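Local coordinates for TATA-box-binding protein (Methanococcus jannaschii, PDB 2Z8U), which probably binds the TATA box of archaeal promoters as a general transcription factor and so helps RNA polymerase to start transcription, at residues Lys14-Val19 with Val110-Leu115; Glu31-Ile36 with Ala94-Ile99; Met35-Ala40 with Pro48-Arg53; Lys105-Val110 with Gly164-Glu169. All coordinates share one frame; numbering follows the deposited sequence.

Contact 1 of 4, residues Lys14-Val19 with Val110-Leu115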
loop_
_atom_site.group_PDB
_atom_site.type_symbol
_atom_site.label_atom_id
_atom_site.label_comp_id
_atom_site.label_asym_id
_atom_site.label_seq_id
_atom_site.Cartn_x
_atom_site.Cartn_y
_atom_site.Cartn_z
ATOM N N LYS B 14 7.495 -36.633 -11.422
ATOM C CA LYS B 14 6.988 -37.625 -10.467
ATOM C C LYS B 14 6.083 -36.915 -9.484
ATOM O O LYS B 14 6.493 -35.917 -8.890
ATOM C CB LYS B 14 8.153 -38.289 -9.719
ATOM C CG LYS B 14 7.707 -39.170 -8.546
ATOM C CD LYS B 14 8.846 -40.066 -8.042
ATOM C CE LYS B 14 8.348 -41.068 -6.986
ATOM N NZ LYS B 14 6.975 -41.610 -7.281
ATOM N N ILE B 15 4.851 -37.417 -9.310
ATOM C CA ILE B 15 3.928 -36.848 -8.336
ATOM C C ILE B 15 4.276 -37.487 -6.996
ATOM O O ILE B 15 4.416 -38.721 -6.890
ATOM C CB ILE B 15 2.458 -37.116 -8.720
ATOM C CG1 ILE B 15 2.165 -36.572 -10.132
ATOM C CG2 ILE B 15 1.489 -36.585 -7.637
ATOM C CD1 ILE B 15 2.362 -35.087 -10.285
ATOM N N VAL B 16 4.497 -36.649 -6.000
ATOM C CA VAL B 16 4.959 -37.141 -4.711
ATOM C C VAL B 16 3.814 -37.114 -3.720
ATOM O O VAL B 16 3.674 -38.017 -2.898
ATOM C CB VAL B 16 6.220 -36.392 -4.207
ATOM C CG1 VAL B 16 6.486 -36.705 -2.741
ATOM C CG2 VAL B 16 7.445 -36.803 -5.038
ATOM N N ASN B 17 2.968 -36.103 -3.817
ATOM C CA ASN B 17 1.774 -36.079 -3.011
ATOM C C ASN B 17 0.624 -35.352 -3.682
ATOM O O ASN B 17 0.816 -34.607 -4.630
ATOM C CB ASN B 17 2.063 -35.582 -1.565
ATOM C CG ASN B 17 1.929 -34.061 -1.376
ATOM O OD1 ASN B 17 2.806 -33.434 -0.784
ATOM N ND2 ASN B 17 0.810 -33.489 -1.786
ATOM N N VAL B 18 -0.587 -35.586 -3.194
ATOM C CA VAL B 18 -1.736 -34.821 -3.674
ATOM C C VAL B 18 -2.531 -34.323 -2.473
ATOM O O VAL B 18 -2.429 -34.911 -1.394
ATOM C CB VAL B 18 -2.649 -35.649 -4.602
ATOM C CG1 VAL B 18 -1.901 -36.188 -5.812
ATOM C CG2 VAL B 18 -3.346 -36.812 -3.843
ATOM N N VAL B 19 -3.248 -33.209 -2.638
ATOM C CA VAL B 19 -4.246 -32.764 -1.663
ATOM C C VAL B 19 -5.577 -32.862 -2.413
ATOM O O VAL B 19 -5.677 -32.384 -3.532
ATOM C CB VAL B 19 -3.963 -31.319 -1.167
ATOM C CG1 VAL B 19 -5.099 -30.795 -0.241
ATOM C CG2 VAL B 19 -2.592 -31.245 -0.463
ATOM N N VAL B 110 2.300 -32.002 -5.209
ATOM C CA VAL B 110 3.733 -31.735 -5.225
ATOM C C VAL B 110 4.280 -32.672 -6.304
ATOM O O VAL B 110 4.012 -33.877 -6.270
ATOM C CB VAL B 110 4.410 -32.056 -3.864
ATOM C CG1 VAL B 110 5.935 -32.043 -3.977
ATOM C CG2 VAL B 110 3.970 -31.071 -2.767
ATOM N N ALA B 111 4.988 -32.095 -7.280
ATOM C CA ALA B 111 5.681 -32.861 -8.303
ATOM C C ALA B 111 7.163 -32.529 -8.170
ATOM O O ALA B 111 7.541 -31.395 -7.804
ATOM C CB ALA B 111 5.198 -32.482 -9.669
ATOM N N THR B 112 7.996 -33.523 -8.470
ATOM C CA THR B 112 9.439 -33.328 -8.497
ATOM C C THR B 112 10.011 -33.780 -9.843
ATOM O O THR B 112 9.427 -34.630 -10.561
ATOM C CB THR B 112 10.156 -34.083 -7.346
ATOM O OG1 THR B 112 9.918 -35.499 -7.466
ATOM C CG2 THR B 112 9.656 -33.593 -5.959
ATOM N N ALA B 113 11.147 -33.172 -10.186
ATOM C CA ALA B 113 11.881 -33.537 -11.377
ATOM C C ALA B 113 13.355 -33.189 -11.159
ATOM O O ALA B 113 13.722 -32.549 -10.186
ATOM C CB ALA B 113 11.319 -32.838 -12.594
ATOM N N ASP B 114 14.209 -33.659 -12.050
ATOM C CA ASP B 114 15.617 -33.346 -11.926
ATOM C C ASP B 114 16.050 -32.701 -13.218
ATOM O O ASP B 114 15.747 -33.207 -14.304
ATOM C CB ASP B 114 16.432 -34.601 -11.590
ATOM C CG ASP B 114 16.399 -34.925 -10.104
ATOM O OD1 ASP B 114 17.139 -34.305 -9.330
ATOM O OD2 ASP B 114 15.632 -35.800 -9.689
ATOM N N LEU B 115 16.696 -31.541 -13.098
ATOM C CA LEU B 115 17.087 -30.768 -14.283
ATOM C C LEU B 115 18.134 -31.496 -15.140
ATOM O O LEU B 115 18.190 -31.281 -16.343
ATOM C CB LEU B 115 17.638 -29.400 -13.886
ATOM C CG LEU B 115 16.682 -28.326 -13.332
ATOM C CD1 LEU B 115 17.495 -27.072 -13.017
ATOM C CD2 LEU B 115 15.545 -28.011 -14.306
#
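V110 holds CG1 anti to its backbone N (chi1 169°), and this turns the other methyl, CG2, onto the side-chain amide of N17, whose CG lies 3.9 Å from V110 CG2. V16 has the same branch arrangement and sends its CG2 over T112, 3.7 Å from T112 OG1; the threonine hydroxyl stands between backbone N and carbonyl carbon (chi1 61°), and the two side chains pass at a slant.

The backbones pair antiparallel. K14 and T112 exchange two bonds, K14 N to T112 O and T112 N to K14 O, both 2.9 Å. One step on, the register slips: V16 N reaches V110 O at 2.8 Å in an almost straight bond (176°), while N17 N adds a weak one to V110 O at 3.5 Å. V16 and N17 thus share V110, a classic beta bulge at the junction of the two TBP repeats, midway along the saddle-shaped sheet. The return bond runs from V110 N to N17 O at 3.1 Å. An alanine in place of N17 takes away the amide beside V110 CG2 and would probably leave a gap against that methyl. On the opposite face, toward helix 168-183, I15 CD1 meets A111 CB at 3.9 Å. The N17, V110 and T112 face, which corresponds to the concave DNA-binding side in TBP relatives, packs here against E132, E134 and Q137 of a second subunit.

Contact 2 of 4, residues Glu31-Ile36 with Ala94-Ile99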
loop_
_atom_site.group_PDB
_atom_site.type_symbol
_atom_site.label_atom_id
_atom_site.label_comp_id
_atom_site.label_asym_id
_atom_site.label_seq_id
_atom_site.Cartn_x
_atom_site.Cartn_y
_atom_site.Cartn_z
ATOM N N GLU B 31 -19.492 -35.233 16.565
ATOM C CA GLU B 31 -19.364 -35.940 17.846
ATOM C C GLU B 31 -19.461 -37.480 17.669
ATOM O O GLU B 31 -18.673 -38.227 18.248
ATOM C CB GLU B 31 -20.367 -35.429 18.885
ATOM C CG GLU B 31 -20.317 -36.232 20.209
ATOM C CD GLU B 31 -21.201 -35.678 21.306
ATOM O OE1 GLU B 31 -22.035 -34.781 21.017
ATOM O OE2 GLU B 31 -21.055 -36.139 22.469
ATOM N N GLU B 32 -20.421 -37.943 16.872
ATOM C CA GLU B 32 -20.558 -39.365 16.583
ATOM C C GLU B 32 -19.429 -39.892 15.694
ATOM O O GLU B 32 -18.997 -41.018 15.865
ATOM C CB GLU B 32 -21.919 -39.664 15.953
ATOM C CG GLU B 32 -23.054 -39.642 16.984
ATOM C CD GLU B 32 -24.348 -40.223 16.451
ATOM O OE1 GLU B 32 -24.409 -40.560 15.251
ATOM O OE2 GLU B 32 -25.307 -40.335 17.244
ATOM N N VAL B 33 -18.947 -39.078 14.753
ATOM C CA VAL B 33 -17.758 -39.454 13.940
ATOM C C VAL B 33 -16.567 -39.682 14.880
ATOM O O VAL B 33 -15.854 -40.693 14.784
ATOM C CB VAL B 33 -17.450 -38.376 12.856
ATOM C CG1 VAL B 33 -16.181 -38.696 12.084
ATOM C CG2 VAL B 33 -18.617 -38.242 11.883
ATOM N N ALA B 34 -16.374 -38.779 15.836
ATOM C CA ALA B 34 -15.282 -38.950 16.796
ATOM C C ALA B 34 -15.434 -40.195 17.675
ATOM O O ALA B 34 -14.434 -40.781 18.112
ATOM C CB ALA B 34 -15.123 -37.694 17.646
ATOM N N MET B 35 -16.675 -40.614 17.925
ATOM C CA MET B 35 -16.916 -41.855 18.669
ATOM C C MET B 35 -16.453 -43.111 17.934
ATOM O O MET B 35 -16.196 -44.133 18.554
ATOM C CB MET B 35 -18.392 -42.019 19.001
ATOM C CG MET B 35 -18.887 -41.041 20.026
ATOM S SD MET B 35 -20.636 -41.316 20.284
ATOM C CE MET B 35 -20.983 -40.169 21.564
ATOM N N ILE B 36 -16.355 -43.052 16.621
ATOM C CA ILE B 36 -16.018 -44.288 15.919
ATOM C C ILE B 36 -14.688 -44.276 15.191
ATOM O O ILE B 36 -14.052 -45.325 15.075
ATOM C CB ILE B 36 -17.152 -44.773 14.997
ATOM C CG1 ILE B 36 -17.493 -43.702 13.979
ATOM C CG2 ILE B 36 -18.369 -45.261 15.844
ATOM C CD1 ILE B 36 -18.533 -44.090 12.963
ATOM N N ALA B 94 -21.683 -47.264 11.012
ATOM C CA ALA B 94 -22.115 -46.636 12.257
ATOM C C ALA B 94 -23.528 -46.057 12.216
ATOM O O ALA B 94 -24.075 -45.718 13.255
ATOM C CB ALA B 94 -21.129 -45.568 12.704
ATOM N N GLY B 95 -24.129 -45.995 11.034
ATOM C CA GLY B 95 -25.472 -45.453 10.897
ATOM C C GLY B 95 -25.451 -43.956 10.615
ATOM O O GLY B 95 -26.477 -43.286 10.725
ATOM N N ILE B 96 -24.281 -43.430 10.266
ATOM C CA ILE B 96 -24.155 -42.011 9.924
ATOM C C ILE B 96 -24.420 -41.841 8.448
ATOM O O ILE B 96 -23.851 -42.551 7.608
ATOM C CB ILE B 96 -22.772 -41.411 10.325
ATOM C CG1 ILE B 96 -22.665 -41.327 11.850
ATOM C CG2 ILE B 96 -22.624 -40.008 9.743
ATOM C CD1 ILE B 96 -21.269 -41.554 12.439
ATOM N N ASP B 97 -25.303 -40.908 8.130
ATOM C CA ASP B 97 -25.727 -40.713 6.772
ATOM C C ASP B 97 -24.609 -40.101 5.913
ATOM O O ASP B 97 -24.229 -38.955 6.137
ATOM C CB ASP B 97 -26.941 -39.804 6.729
ATOM C CG ASP B 97 -27.562 -39.757 5.362
ATOM O OD1 ASP B 97 -27.442 -40.762 4.631
ATOM O OD2 ASP B 97 -28.156 -38.716 5.006
ATOM N N VAL B 98 -24.117 -40.873 4.941
ATOM C CA VAL B 98 -23.009 -40.447 4.052
ATOM C C VAL B 98 -23.264 -40.788 2.591
ATOM O O VAL B 98 -24.053 -41.674 2.275
ATOM C CB VAL B 98 -21.604 -40.991 4.508
ATOM C CG1 VAL B 98 -21.151 -40.337 5.799
ATOM C CG2 VAL B 98 -21.616 -42.491 4.654
ATOM N N ILE B 99 -22.618 -40.043 1.690
ATOM C CA ILE B 99 -22.651 -40.306 0.263
ATOM C C ILE B 99 -21.597 -41.393 0.050
ATOM O O ILE B 99 -20.461 -41.220 0.468
ATOM C CB ILE B 99 -22.248 -39.010 -0.537
ATOM C CG1 ILE B 99 -23.296 -37.901 -0.329
ATOM C CG2 ILE B 99 -22.018 -39.286 -2.049
ATOM C CD1 ILE B 99 -22.900 -36.528 -0.933
#
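I96, which gives up more surface here than any other residue of the pair, drives its CD1 methyl into the flank of helix 30-36. There it meets I36 tip to tip, I96 CD1 lying 3.8 Å from I36 CD1. In the model a chi1 of 58° tucks I36 CG1 over its own main chain and the branch then runs straight out, so that its last methyl projects toward the loop, although the exact place of that methyl is uncertain. The same I96 methyl also rests 4.0 Å from E32 CB and, more loosely, 4.3 Å from V33 CG2, so three residues of 31-36 touch one methyl.

A94 is the third contributor. Its CB faces I36, with I36 CG2 4.2 Å from A94 CB; a nearer modelled approach by the isoleucine tip is too short to be trusted. Between A94 and I96 the chain turns through G95, whose positive phi belongs to a Schellman motif closing helix 77-94, and this turn carries I96 back toward the shorter helix. L91, from the last turns of the long helix, lies against both V33 and I36 and continues the apolar seam inward.

E32 supplies the one polar group at the rim: its chain, extended beyond CG, runs antiparallel to I96, with E32 OE1 passing the isoleucine stem 3.9 Å from I96 CG1. The join between the helix flank and the loop after helix 77-94 therefore rests on the fit of methyl groups rather than on directional bonds, with the carboxylate merely skirting its edge.

Contact 3 of 4, residues Met35-Ala40 with Pro48-Arg53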
loop_
_atom_site.group_PDB
_atom_site.type_symbol
_atom_site.label_atom_id
_atom_site.label_comp_id
_atom_site.label_asym_id
_atom_site.label_seq_id
_atom_site.Cartn_x
_atom_site.Cartn_y
_atom_site.Cartn_z
ATOM N N MET B 35 -16.675 -40.614 17.925
ATOM C CA MET B 35 -16.916 -41.855 18.669
ATOM C C MET B 35 -16.453 -43.111 17.934
ATOM O O MET B 35 -16.196 -44.133 18.554
ATOM C CB MET B 35 -18.392 -42.019 19.001
ATOM C CG MET B 35 -18.887 -41.041 20.026
ATOM S SD MET B 35 -20.636 -41.316 20.284
ATOM C CE MET B 35 -20.983 -40.169 21.564
ATOM N N ILE B 36 -16.355 -43.052 16.621
ATOM C CA ILE B 36 -16.018 -44.288 15.919
ATOM C C ILE B 36 -14.688 -44.276 15.191
ATOM O O ILE B 36 -14.052 -45.325 15.075
ATOM C CB ILE B 36 -17.152 -44.773 14.997
ATOM C CG1 ILE B 36 -17.493 -43.702 13.979
ATOM C CG2 ILE B 36 -18.369 -45.261 15.844
ATOM C CD1 ILE B 36 -18.533 -44.090 12.963
ATOM N N LEU B 37 -14.254 -43.125 14.700
ATOM C CA LEU B 37 -12.928 -43.068 14.087
ATOM C C LEU B 37 -11.833 -43.124 15.137
ATOM O O LEU B 37 -11.810 -42.317 16.062
ATOM C CB LEU B 37 -12.748 -41.825 13.225
ATOM C CG LEU B 37 -13.701 -41.650 12.051
ATOM C CD1 LEU B 37 -13.248 -40.450 11.227
ATOM C CD2 LEU B 37 -13.774 -42.911 11.196
ATOM N N GLU B 38 -10.925 -44.079 14.978
ATOM C CA GLU B 38 -9.709 -44.103 15.782
ATOM C C GLU B 38 -8.779 -42.996 15.283
ATOM O O GLU B 38 -8.773 -42.684 14.092
ATOM C CB GLU B 38 -9.030 -45.472 15.690
ATOM C CG GLU B 38 -9.794 -46.610 16.385
ATOM C CD GLU B 38 -9.728 -46.562 17.908
ATOM O OE1 GLU B 38 -8.629 -46.311 18.461
ATOM O OE2 GLU B 38 -10.780 -46.795 18.559
ATOM N N ASN B 39 -8.022 -42.388 16.194
ATOM C CA ASN B 39 -7.061 -41.338 15.841
ATOM C C ASN B 39 -7.729 -40.004 15.509
ATOM O O ASN B 39 -7.158 -39.198 14.753
ATOM C CB ASN B 39 -6.193 -41.765 14.641
ATOM C CG ASN B 39 -5.387 -43.026 14.906
ATOM O OD1 ASN B 39 -5.070 -43.770 13.978
ATOM N ND2 ASN B 39 -5.047 -43.271 16.167
ATOM N N ALA B 40 -8.935 -39.781 16.038
ATOM C CA ALA B 40 -9.723 -38.584 15.705
ATOM C C ALA B 40 -9.491 -37.507 16.737
ATOM O O ALA B 40 -9.549 -37.768 17.950
ATOM C CB ALA B 40 -11.218 -38.909 15.611
ATOM N N PRO B 48 -13.818 -25.910 14.346
ATOM C CA PRO B 48 -15.074 -26.571 13.996
ATOM C C PRO B 48 -14.918 -27.940 13.309
ATOM O O PRO B 48 -15.876 -28.704 13.293
ATOM C CB PRO B 48 -15.736 -25.572 13.027
ATOM C CG PRO B 48 -14.901 -24.287 13.129
ATOM C CD PRO B 48 -13.530 -24.813 13.408
ATOM N N GLY B 49 -13.743 -28.235 12.758
ATOM C CA GLY B 49 -13.529 -29.466 11.965
ATOM C C GLY B 49 -12.961 -30.626 12.769
ATOM O O GLY B 49 -12.378 -30.433 13.850
ATOM N N LEU B 50 -13.144 -31.841 12.255
ATOM C CA LEU B 50 -12.603 -33.036 12.901
ATOM C C LEU B 50 -11.418 -33.543 12.109
ATOM O O LEU B 50 -11.492 -33.641 10.878
ATOM C CB LEU B 50 -13.677 -34.140 13.018
ATOM C CG LEU B 50 -13.258 -35.497 13.582
ATOM C CD1 LEU B 50 -14.421 -36.122 14.325
ATOM C CD2 LEU B 50 -12.700 -36.452 12.518
ATOM N N VAL B 51 -10.350 -33.919 12.811
ATOM C CA VAL B 51 -9.126 -34.427 12.169
ATOM C C VAL B 51 -8.951 -35.914 12.430
ATOM O O VAL B 51 -9.025 -36.348 13.571
ATOM C CB VAL B 51 -7.856 -33.664 12.650
ATOM C CG1 VAL B 51 -6.595 -34.213 11.985
ATOM C CG2 VAL B 51 -8.000 -32.171 12.386
ATOM N N CYS B 52 -8.755 -36.689 11.362
ATOM C CA CYS B 52 -8.468 -38.114 11.464
ATOM C C CYS B 52 -7.148 -38.416 10.753
ATOM O O CYS B 52 -6.997 -38.141 9.565
ATOM C CB CYS B 52 -9.582 -38.968 10.858
ATOM S SG CYS B 52 -9.212 -40.789 10.994
ATOM N N ARG B 53 -6.199 -38.979 11.491
ATOM C CA ARG B 53 -4.875 -39.277 10.949
ATOM C C ARG B 53 -4.678 -40.772 10.813
ATOM O O ARG B 53 -4.557 -41.485 11.811
ATOM C CB ARG B 53 -3.781 -38.658 11.810
ATOM C CG ARG B 53 -3.440 -37.234 11.421
ATOM C CD ARG B 53 -2.351 -36.672 12.312
ATOM N NE ARG B 53 -2.896 -35.734 13.289
ATOM C CZ ARG B 53 -2.866 -34.412 13.144
ATOM N NH1 ARG B 53 -2.304 -33.875 12.058
ATOM N NH2 ARG B 53 -3.391 -33.625 14.084
#
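L37 lays its CD1 methyl against C52, 4.0 Å from C52 CB and 4.1 Å from C52 SG, and the same methyl lies 4.2 Å from L50 CD2. From the other side of the turn A40 adds its CB, also 4.2 Å from L50 CD2, so the leucine of the strand is touched by both. C52 has SG anti to its backbone N (chi1 -180°), which brings the sulfur near the E38 carbonyl, 3.7 Å from E38 O.

The backbones are held lightly. R53 N gives N39 O a weak bond of 3.4 Å, and A40 CA approaches V51 O at 3.2 Å as a CH···O contact. N39 takes left-handed backbone angles, consistent with the turn that brings A40 alongside C52 as a non-hydrogen-bonded antiparallel pair.

Further out, L37 is backed by E90 and L91 of the long helix and L50 by V33 and A34. The R53 guanidinium is covered on one face by V51 CG1, 3.8 Å above its plane; its NH2 forms a salt bridge with E41 and its NH1 another with D123 of a second subunit. The whole is a helix-to-strand connection in the TBP fold, leading from helix 30-36 into the short strand 40-41 that borders the saddle sheet within this chain.

Contact 4 of 4, residues Lys105-Val110 with Gly164-Glu169; sequences KIQNMV and GLKSEE
The one bond involving a charged group comes from K166, whose NZ donates to the main-chain Q107 O at 2.9 Å, tilted slightly out of the carbonyl plane. The lysine bends at chi2 (-83°) to fold back over the strand. A water donates to the same Q107 O at 2.8 Å and, weakly, to G164 O, while the Q107 amide is turned to S21 on the adjoining strand.

Among neutral polar groups, N108 OD1 accepts two weak bonds, from G164 N at 2.8 Å and from M109 N at 2.9 Å. Putting an alanine at N108 would probably leave both amides without their shared acceptor and the turn at G164 less firmly tied to the strand. N108 CA adds a CH···O contact to L165 O at 3.2 Å, and the I106 CG2 methyl lies against the K166 carbonyl, 3.6 Å from K166 O.

Apolar contact centres on M109, which crosses L165 at about a right angle with M109 CB 3.8 Å from L165 CB. Its sulfur lies against the start of helix 168-183, M109 SD 3.6 Å from S167 C; S167 is the N-cap, its hydroxyl bonded to D170 N.

One lysine bond, one weak G164 bond and a bridging water thus appear to tie the loop to strand acceptors, with the methionine packed against L165 and the helix start.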
loop_
_atom_site.group_PDB
_atom_site.type_symbol
_atom_site.label_atom_id
_atom_site.label_comp_id
_atom_site.label_asym_id
_atom_site.label_seq_id
_atom_site.Cartn_x
_atom_site.Cartn_y
_atom_site.Cartn_z
ATOM N N LYS B 105 -11.759 -34.515 -5.815
ATOM C CA LYS B 105 -11.175 -33.412 -6.618
ATOM C C LYS B 105 -9.746 -33.092 -6.177
ATOM O O LYS B 105 -9.489 -32.911 -4.975
ATOM C CB LYS B 105 -12.055 -32.146 -6.483
ATOM C CG LYS B 105 -11.481 -30.905 -7.183
ATOM C CD LYS B 105 -12.604 -29.939 -7.498
ATOM C CE LYS B 105 -12.410 -28.611 -6.810
ATOM N NZ LYS B 105 -13.689 -27.826 -6.765
ATOM N N ILE B 106 -8.814 -32.990 -7.127
ATOM C CA ILE B 106 -7.458 -32.589 -6.772
ATOM C C ILE B 106 -7.430 -31.095 -6.472
ATOM O O ILE B 106 -7.867 -30.300 -7.284
ATOM C CB ILE B 106 -6.405 -32.972 -7.878
ATOM C CG1 ILE B 106 -6.187 -34.494 -7.889
ATOM C CG2 ILE B 106 -5.070 -32.275 -7.627
ATOM C CD1 ILE B 106 -5.517 -35.008 -9.201
ATOM N N GLN B 107 -6.932 -30.733 -5.292
ATOM C CA GLN B 107 -6.761 -29.336 -4.926
ATOM C C GLN B 107 -5.326 -28.864 -5.076
ATOM O O GLN B 107 -5.087 -27.698 -5.360
ATOM C CB GLN B 107 -7.189 -29.085 -3.492
ATOM C CG GLN B 107 -8.670 -29.247 -3.258
ATOM C CD GLN B 107 -9.491 -28.172 -3.953
ATOM O OE1 GLN B 107 -8.971 -27.112 -4.326
ATOM N NE2 GLN B 107 -10.778 -28.449 -4.145
ATOM N N ASN B 108 -4.384 -29.747 -4.795
ATOM C CA ASN B 108 -2.954 -29.421 -4.883
ATOM C C ASN B 108 -2.153 -30.694 -5.163
ATOM O O ASN B 108 -2.629 -31.798 -4.926
ATOM C CB ASN B 108 -2.468 -28.787 -3.562
ATOM C CG ASN B 108 -1.407 -27.702 -3.764
ATOM O OD1 ASN B 108 -0.559 -27.799 -4.648
ATOM N ND2 ASN B 108 -1.447 -26.664 -2.907
ATOM N N MET B 109 -0.934 -30.532 -5.673
ATOM C CA MET B 109 0.002 -31.653 -5.845
ATOM C C MET B 109 1.414 -31.142 -5.697
ATOM O O MET B 109 1.697 -29.990 -6.029
ATOM C CB MET B 109 -0.094 -32.285 -7.238
ATOM C CG MET B 109 -1.479 -32.503 -7.793
ATOM S SD MET B 109 -1.545 -33.028 -9.525
ATOM C CE MET B 109 -1.360 -34.786 -9.324
ATOM N N VAL B 110 2.300 -32.002 -5.209
ATOM C CA VAL B 110 3.733 -31.735 -5.225
ATOM C C VAL B 110 4.280 -32.672 -6.304
ATOM O O VAL B 110 4.012 -33.877 -6.270
ATOM C CB VAL B 110 4.410 -32.056 -3.864
ATOM C CG1 VAL B 110 5.935 -32.043 -3.977
ATOM C CG2 VAL B 110 3.970 -31.071 -2.767
ATOM N N GLY B 164 1.279 -26.283 -6.086
ATOM C CA GLY B 164 0.136 -25.510 -6.550
ATOM C C GLY B 164 -0.561 -26.127 -7.745
ATOM O O GLY B 164 -1.498 -25.548 -8.303
ATOM N N LEU B 165 -0.125 -27.326 -8.113
ATOM C CA LEU B 165 -0.650 -28.058 -9.269
ATOM C C LEU B 165 -2.060 -28.604 -9.115
ATOM O O LEU B 165 -2.405 -29.126 -8.065
ATOM C CB LEU B 165 0.252 -29.244 -9.555
ATOM C CG LEU B 165 1.590 -28.889 -10.178
ATOM C CD1 LEU B 165 2.577 -30.011 -9.931
ATOM C CD2 LEU B 165 1.382 -28.629 -11.650
ATOM N N LYS B 166 -2.842 -28.524 -10.191
ATOM C CA LYS B 166 -4.190 -29.101 -10.239
ATOM C C LYS B 166 -4.245 -30.385 -11.059
ATOM O O LYS B 166 -5.255 -31.103 -11.036
ATOM C CB LYS B 166 -5.184 -28.084 -10.798
ATOM C CG LYS B 166 -5.147 -26.748 -10.065
ATOM C CD LYS B 166 -5.985 -26.817 -8.801
ATOM C CE LYS B 166 -5.832 -25.550 -7.961
ATOM N NZ LYS B 166 -6.648 -25.646 -6.730
ATOM N N SER B 167 -3.166 -30.676 -11.784
ATOM C CA SER B 167 -3.140 -31.870 -12.622
ATOM C C SER B 167 -1.747 -32.283 -13.026
ATOM O O SER B 167 -0.810 -31.467 -13.105
ATOM C CB SER B 167 -4.003 -31.702 -13.885
ATOM O OG SER B 167 -3.305 -30.956 -14.868
ATOM N N GLU B 168 -1.630 -33.578 -13.281
ATOM C CA GLU B 168 -0.412 -34.171 -13.799
ATOM C C GLU B 168 -0.019 -33.552 -15.160
ATOM O O GLU B 168 1.151 -33.291 -15.410
ATOM C CB GLU B 168 -0.614 -35.691 -13.881
ATOM C CG GLU B 168 0.658 -36.502 -13.744
ATOM C CD GLU B 168 1.249 -36.869 -15.083
ATOM O OE1 GLU B 168 0.506 -36.818 -16.088
ATOM O OE2 GLU B 168 2.454 -37.208 -15.126
ATOM N N GLU B 169 -1.004 -33.301 -16.024
ATOM C CA GLU B 169 -0.761 -32.604 -17.303
ATOM C C GLU B 169 -0.189 -31.198 -17.118
ATOM O O GLU B 169 0.735 -30.793 -17.836
ATOM C CB GLU B 169 -2.025 -32.544 -18.162
ATOM C CG GLU B 169 -3.333 -32.352 -17.400
ATOM C CD GLU B 169 -3.994 -33.675 -16.982
ATOM O OE1 GLU B 169 -5.177 -33.877 -17.337
ATOM O OE2 GLU B 169 -3.346 -34.497 -16.289
HETATM O O HOH W 1 -3.218 -25.656 -5.745
#

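Overall arrangement
All four contacts are partly buried, but contacts 1 and 4 lie near the centre of the chain, their own centres 10 Å apart, whereas contacts 2 and 3 are peripheral. Contacts 1 and 4 share V110 and strand 105-114 and are stitched together by two probable backbone bonds, Q107 N to V19 O and V19 N to N108 O; here strands 14-23 and 105-114 carry a second bulge, Q107 and N108 facing V19. Contacts 2 and 3 are both built on helix 30-36, where V33 packs on L50; contact 2 lies 34 Å from contact 1, centre to centre. Central chemistry is ordered by backbone and amide bonds; toward the periphery methyl packing prevails, with weak pairing at the sheet border.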